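Local coordinates for protein oxalate--CoA ligase (Arabidopsis thaliana, PDB 5IE2) that belongs to the ANL superfamily of AMP-binding enzymes and holds adenosine-5'-triphosphate in a pocket of its chain, at residues Asp4-Leu9 with Leu185-Ser190; Arg78-Ala83 with Val158-Asp163. One frame throughout, in Å; residues are numbered along the deposited sequence.

How the contacts relate
From the N terminus, residues 4-9 open helix 6-16, and contact 1 brings them against residues 185-190 near the start of helix 184-198, closing a loop of 175 residues. Contact 2 is nested within that loop: residues 78-83, where helix 67-78 runs out toward strand 82-85, meet residues 158-163, the loop just before strand 164-169. The centres of the two contacts lie about 10 Å apart, and the contacts touch. Leu185 N probably hydrogen-bonds to Pro161 O, while Ser7 and Thr5 pack on Asn159 and Asp4 packs on Pro161. The loop 158-163 thus joins the N-terminal helix, helix 184-198 and the turn between helix 67-78 and strand 82-85.

Contact 1: residues Asp4-Leu9 with Leu185-Ser190; sequences DTLSGL and LNLASS
Ala188 presses its methyl group against the backbone of Asp4 and Thr5, with its CB 3.5 Å from Asp4 C and 3.6 Å from Thr5 C. A small residue suits this place, because the chain passes directly over the helix surface: the CA atoms of Leu6 and Ala188 are 4.5 Å apart. Beside this methyl, Leu6 meets Leu187 in an oblique crossing of two branched chains, touching at CB and again where Leu6 CD2 meets Leu187 CD1 at 3.9 Å. Different first torsions bring these two ends together, Leu6 carrying CG anti to its backbone N (chi1 176°) and Leu187 carrying it anti to the carbonyl carbon (chi1 -65°). Both leucines are buried, and Leu74 of helix 67-78 and Leu219 and Leu223 of helix 215-227 extend this apolar core within the AMP-binding fold. The contact joins the start of helix 6-16 to helix 184-198. Thr5 is the N-cap of the first helix, its OG1 accepting from Gly8 N at 2.9 Å, so its side chain serves its own helix and leaves its backbone to face Ala188. At the more open end, Asp4 rests its carboxylate on Pro161 and meets the helix with its carbonyl and CB: Leu185 CA makes a CA-H...O contact of 3.5 Å with Asp4 O, and Leu185 CD1 lies 4.1 Å from Asp4 CB.

Contact 2: residues Arg78-Ala83 with Val158-Asp163; sequences RARATA and VNHPDD
Arg80 and Asp163 form a two-pronged salt bridge, the guanidinium gripping the carboxylate side-on. Arg80 NE reaches Asp163 OD2 and Arg80 NH2 reaches Asp163 OD1, each at 3.0 Å and nearly straight, and both oxygens are met on their syn sides. A bend at chi3 (62°) turns the guanidinium into this pairing. The same OD2 of Asp163 also accepts from His160 N, on the opposite face of the carboxylate; with the type I turn from His160 to Asp163, this holds the acid in position for the arginine.

Stacking adds a second hold. The guanidinium of Arg80 lies flat on the imidazole of His160, planes 7° apart, with Arg80 NH2 over the ring centre. Edge and face of one planar cation are thus both used, a role that suits arginine.

The hydrogen bonds of Asn159 use both ends of its amide. Asn159 ND2 donates to Arg78 O at 2.9 Å, nearly straight, while Arg78 NH1 donates to Asn159 OD1 at 3.0 Å in a more bent bond; both donors stand above the plane of the carbonyl they reach. Arg78 also makes a salt bridge to Glu41 through NE and donates from NH1 to Leu157 O.

In the backbone, Arg80 has positive phi as the C' residue of a Schellman motif that ends helix 67-78. From there the chain enters strand 82-85, which lies beside strand 58-61, and Ala83 bonds through its backbone to Ala165 and Phe167 of strand 164-169, into which the loop 158-163 leads; helix 33-50 packs against Arg78 and Ala79.

Contact 1: residues Asp4-Leu9 with Leu185-Ser190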
loop_
_atom_site.group_PDB
_atom_site.type_symbol
_atom_site.label_atom_id
_atom_site.label_comp_id
_atom_site.label_asym_id
_atom_site.label_seq_id
_atom_site.Cartn_x
_atom_site.Cartn_y
_atom_site.Cartn_z
ATOM N N ASP A 4 19.714 -3.068 -10.356
ATOM C CA ASP A 4 19.641 -2.637 -8.944
ATOM C C ASP A 4 19.191 -1.168 -8.840
ATOM O O ASP A 4 19.335 -0.497 -7.791
ATOM C CB ASP A 4 20.988 -2.887 -8.261
ATOM C CG ASP A 4 22.175 -2.253 -9.007
ATOM O OD1 ASP A 4 22.061 -1.835 -10.191
ATOM O OD2 ASP A 4 23.281 -2.240 -8.388
ATOM N N THR A 5 18.697 -0.610 -9.972
ATOM C CA THR A 5 17.956 0.671 -9.890
ATOM C C THR A 5 16.605 0.500 -10.594
ATOM O O THR A 5 16.490 -0.246 -11.570
ATOM C CB THR A 5 18.720 1.872 -10.509
ATOM O OG1 THR A 5 18.746 1.758 -11.921
ATOM C CG2 THR A 5 20.185 1.992 -10.004
ATOM N N LEU A 6 15.604 1.222 -10.122
ATOM C CA LEU A 6 14.315 1.109 -10.789
ATOM C C LEU A 6 14.398 1.706 -12.185
ATOM O O LEU A 6 13.869 1.134 -13.145
ATOM C CB LEU A 6 13.242 1.841 -9.970
ATOM C CG LEU A 6 11.885 1.856 -10.665
ATOM C CD1 LEU A 6 11.368 0.441 -10.839
ATOM C CD2 LEU A 6 10.982 2.749 -9.843
ATOM N N SER A 7 15.067 2.852 -12.310
ATOM C CA SER A 7 15.166 3.450 -13.651
ATOM C C SER A 7 15.868 2.499 -14.632
ATOM O O SER A 7 15.444 2.339 -15.801
ATOM C CB SER A 7 15.891 4.789 -13.571
ATOM O OG SER A 7 15.105 5.701 -12.793
ATOM N N GLY A 8 16.936 1.845 -14.174
ATOM C CA GLY A 8 17.612 0.854 -15.030
ATOM C C GLY A 8 16.791 -0.360 -15.439
ATOM O O GLY A 8 16.793 -0.847 -16.601
ATOM N N LEU A 9 16.034 -0.862 -14.479
ATOM C CA LEU A 9 15.141 -1.939 -14.769
ATOM C C LEU A 9 14.124 -1.542 -15.850
ATOM O O LEU A 9 13.853 -2.281 -16.805
ATOM C CB LEU A 9 14.372 -2.336 -13.497
ATOM C CG LEU A 9 13.331 -3.408 -13.821
ATOM C CD1 LEU A 9 13.970 -4.719 -14.314
ATOM C CD2 LEU A 9 12.409 -3.664 -12.660
ATOM N N LEU A 185 17.670 1.763 -5.069
ATOM C CA LEU A 185 17.923 0.369 -4.729
ATOM C C LEU A 185 16.756 -0.232 -3.961
ATOM O O LEU A 185 16.337 -1.370 -4.242
ATOM C CB LEU A 185 19.235 0.253 -3.940
ATOM C CG LEU A 185 19.584 -1.135 -3.328
ATOM C CD1 LEU A 185 19.684 -2.221 -4.394
ATOM C CD2 LEU A 185 20.917 -1.054 -2.480
ATOM N N ASN A 186 16.226 0.506 -2.972
ATOM C CA ASN A 186 15.044 0.036 -2.262
ATOM C C ASN A 186 13.928 -0.356 -3.276
ATOM O O ASN A 186 13.315 -1.462 -3.205
ATOM C CB ASN A 186 14.501 1.128 -1.323
ATOM C CG ASN A 186 15.340 1.369 -0.056
ATOM O OD1 ASN A 186 15.327 2.485 0.466
ATOM N ND2 ASN A 186 16.068 0.353 0.450
ATOM N N LEU A 187 13.650 0.555 -4.209
ATOM C CA LEU A 187 12.549 0.348 -5.171
ATOM C C LEU A 187 12.815 -0.856 -6.081
ATOM O O LEU A 187 11.936 -1.688 -6.302
ATOM C CB LEU A 187 12.340 1.603 -6.037
ATOM C CG LEU A 187 11.872 2.867 -5.261
ATOM C CD1 LEU A 187 11.728 4.020 -6.267
ATOM C CD2 LEU A 187 10.535 2.687 -4.637
ATOM N N ALA A 188 14.024 -0.915 -6.650
ATOM C CA ALA A 188 14.394 -2.041 -7.513
ATOM C C ALA A 188 14.289 -3.383 -6.793
ATOM O O ALA A 188 13.761 -4.350 -7.316
ATOM C CB ALA A 188 15.821 -1.850 -8.039
ATOM N N SER A 189 14.763 -3.440 -5.547
ATOM C CA SER A 189 14.651 -4.644 -4.750
ATOM C C SER A 189 13.205 -5.060 -4.557
ATOM O O SER A 189 12.879 -6.234 -4.726
ATOM C CB SER A 189 15.326 -4.430 -3.360
ATOM O OG SER A 189 16.702 -4.125 -3.579
ATOM N N SER A 190 12.329 -4.113 -4.155
ATOM C CA SER A 190 10.948 -4.553 -3.931
ATOM C C SER A 190 10.229 -4.964 -5.213
ATOM O O SER A 190 9.454 -5.931 -5.208
ATOM C CB SER A 190 10.124 -3.461 -3.260
ATOM O OG SER A 190 10.506 -3.454 -1.893
#

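Contact 2: residues Arg78-Ala83 with Val158-Asp163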
loop_
_atom_site.group_PDB
_atom_site.type_symbol
_atom_site.label_atom_id
_atom_site.label_comp_id
_atom_site.label_asym_id
_atom_site.label_seq_id
_atom_site.Cartn_x
_atom_site.Cartn_y
_atom_site.Cartn_z
ATOM N N ARG A 78 14.033 9.555 -12.499
ATOM C CA ARG A 78 15.014 9.494 -13.602
ATOM C C ARG A 78 15.993 10.653 -13.572
ATOM O O ARG A 78 17.193 10.476 -13.870
ATOM C CB ARG A 78 14.237 9.480 -14.958
ATOM C CG ARG A 78 15.178 9.500 -16.198
ATOM C CD ARG A 78 16.069 8.210 -16.273
ATOM N NE ARG A 78 16.807 8.292 -17.541
ATOM C CZ ARG A 78 18.131 8.365 -17.668
ATOM N NH1 ARG A 78 18.927 8.288 -16.612
ATOM N NH2 ARG A 78 18.655 8.504 -18.882
ATOM N N ALA A 79 15.512 11.843 -13.170
ATOM C CA ALA A 79 16.364 13.032 -13.092
ATOM C C ALA A 79 17.246 13.040 -11.818
ATOM O O ALA A 79 17.864 14.056 -11.493
ATOM C CB ALA A 79 15.498 14.296 -13.156
ATOM N N ARG A 80 17.284 11.904 -11.124
ATOM C CA ARG A 80 18.047 11.683 -9.875
ATOM C C ARG A 80 17.501 12.479 -8.707
ATOM O O ARG A 80 18.205 12.725 -7.734
ATOM C CB ARG A 80 19.581 12.027 -10.048
ATOM C CG ARG A 80 20.268 11.193 -11.163
ATOM C CD ARG A 80 21.814 11.414 -11.117
ATOM N NE ARG A 80 22.376 10.952 -9.836
ATOM C CZ ARG A 80 23.532 11.360 -9.321
ATOM N NH1 ARG A 80 24.254 12.275 -9.967
ATOM N NH2 ARG A 80 23.951 10.886 -8.141
ATOM N N ALA A 81 16.232 12.853 -8.789
ATOM C CA ALA A 81 15.582 13.554 -7.709
ATOM C C ALA A 81 14.715 12.583 -6.943
ATOM O O ALA A 81 14.533 11.436 -7.360
ATOM C CB ALA A 81 14.738 14.737 -8.277
ATOM N N THR A 82 14.174 13.050 -5.818
ATOM C CA THR A 82 13.356 12.217 -4.932
ATOM C C THR A 82 11.894 12.634 -5.082
ATOM O O THR A 82 11.613 13.815 -4.890
ATOM C CB THR A 82 13.800 12.389 -3.437
ATOM O OG1 THR A 82 15.173 11.958 -3.307
ATOM C CG2 THR A 82 12.939 11.515 -2.508
ATOM N N ALA A 83 10.999 11.691 -5.405
ATOM C CA ALA A 83 9.551 11.992 -5.523
ATOM C C ALA A 83 8.886 11.946 -4.150
ATOM O O ALA A 83 9.111 10.977 -3.426
ATOM C CB ALA A 83 8.902 11.012 -6.439
ATOM N N VAL A 158 23.135 9.396 -14.944
ATOM C CA VAL A 158 23.318 8.038 -14.450
ATOM C C VAL A 158 22.551 7.877 -13.127
ATOM O O VAL A 158 22.732 8.690 -12.206
ATOM C CB VAL A 158 24.817 7.733 -14.210
ATOM C CG1 VAL A 158 24.996 6.369 -13.594
ATOM C CG2 VAL A 158 25.565 7.800 -15.542
ATOM N N ASN A 159 21.684 6.882 -13.042
ATOM C CA ASN A 159 20.987 6.663 -11.774
ATOM C C ASN A 159 21.777 5.719 -10.876
ATOM O O ASN A 159 22.074 4.603 -11.271
ATOM C CB ASN A 159 19.576 6.120 -12.032
ATOM C CG ASN A 159 18.779 7.048 -12.956
ATOM O OD1 ASN A 159 18.533 6.723 -14.135
ATOM N ND2 ASN A 159 18.355 8.200 -12.413
ATOM N N HIS A 160 22.065 6.169 -9.665
ATOM C CA HIS A 160 22.832 5.410 -8.688
ATOM C C HIS A 160 21.893 4.656 -7.767
ATOM O O HIS A 160 20.914 5.204 -7.332
ATOM C CB HIS A 160 23.692 6.328 -7.832
ATOM C CG HIS A 160 24.638 7.163 -8.623
ATOM N ND1 HIS A 160 25.837 7.575 -8.113
ATOM C CD2 HIS A 160 24.553 7.692 -9.866
ATOM C CE1 HIS A 160 26.464 8.321 -9.008
ATOM N NE2 HIS A 160 25.697 8.427 -10.069
ATOM N N PRO A 161 22.229 3.409 -7.414
ATOM C CA PRO A 161 21.380 2.646 -6.487
ATOM C C PRO A 161 21.198 3.419 -5.172
ATOM O O PRO A 161 20.128 3.344 -4.605
ATOM C CB PRO A 161 22.173 1.353 -6.248
ATOM C CG PRO A 161 22.961 1.178 -7.489
ATOM C CD PRO A 161 23.345 2.608 -7.936
ATOM N N ASP A 162 22.180 4.205 -4.729
ATOM C CA ASP A 162 21.964 4.858 -3.438
ATOM C C ASP A 162 21.331 6.231 -3.568
ATOM O O ASP A 162 21.173 6.920 -2.567
ATOM C CB ASP A 162 23.271 4.948 -2.647
ATOM C CG ASP A 162 24.220 6.017 -3.161
ATOM O OD1 ASP A 162 24.877 6.717 -2.325
ATOM O OD2 ASP A 162 24.354 6.151 -4.396
ATOM N N ASP A 163 20.956 6.645 -4.781
ATOM C CA ASP A 163 20.199 7.913 -4.954
ATOM C C ASP A 163 18.850 7.833 -4.237
ATOM O O ASP A 163 18.165 6.826 -4.351
ATOM C CB ASP A 163 19.880 8.215 -6.434
ATOM C CG ASP A 163 21.060 8.709 -7.207
ATOM O OD1 ASP A 163 22.036 9.147 -6.567
ATOM O OD2 ASP A 163 20.983 8.670 -8.454
#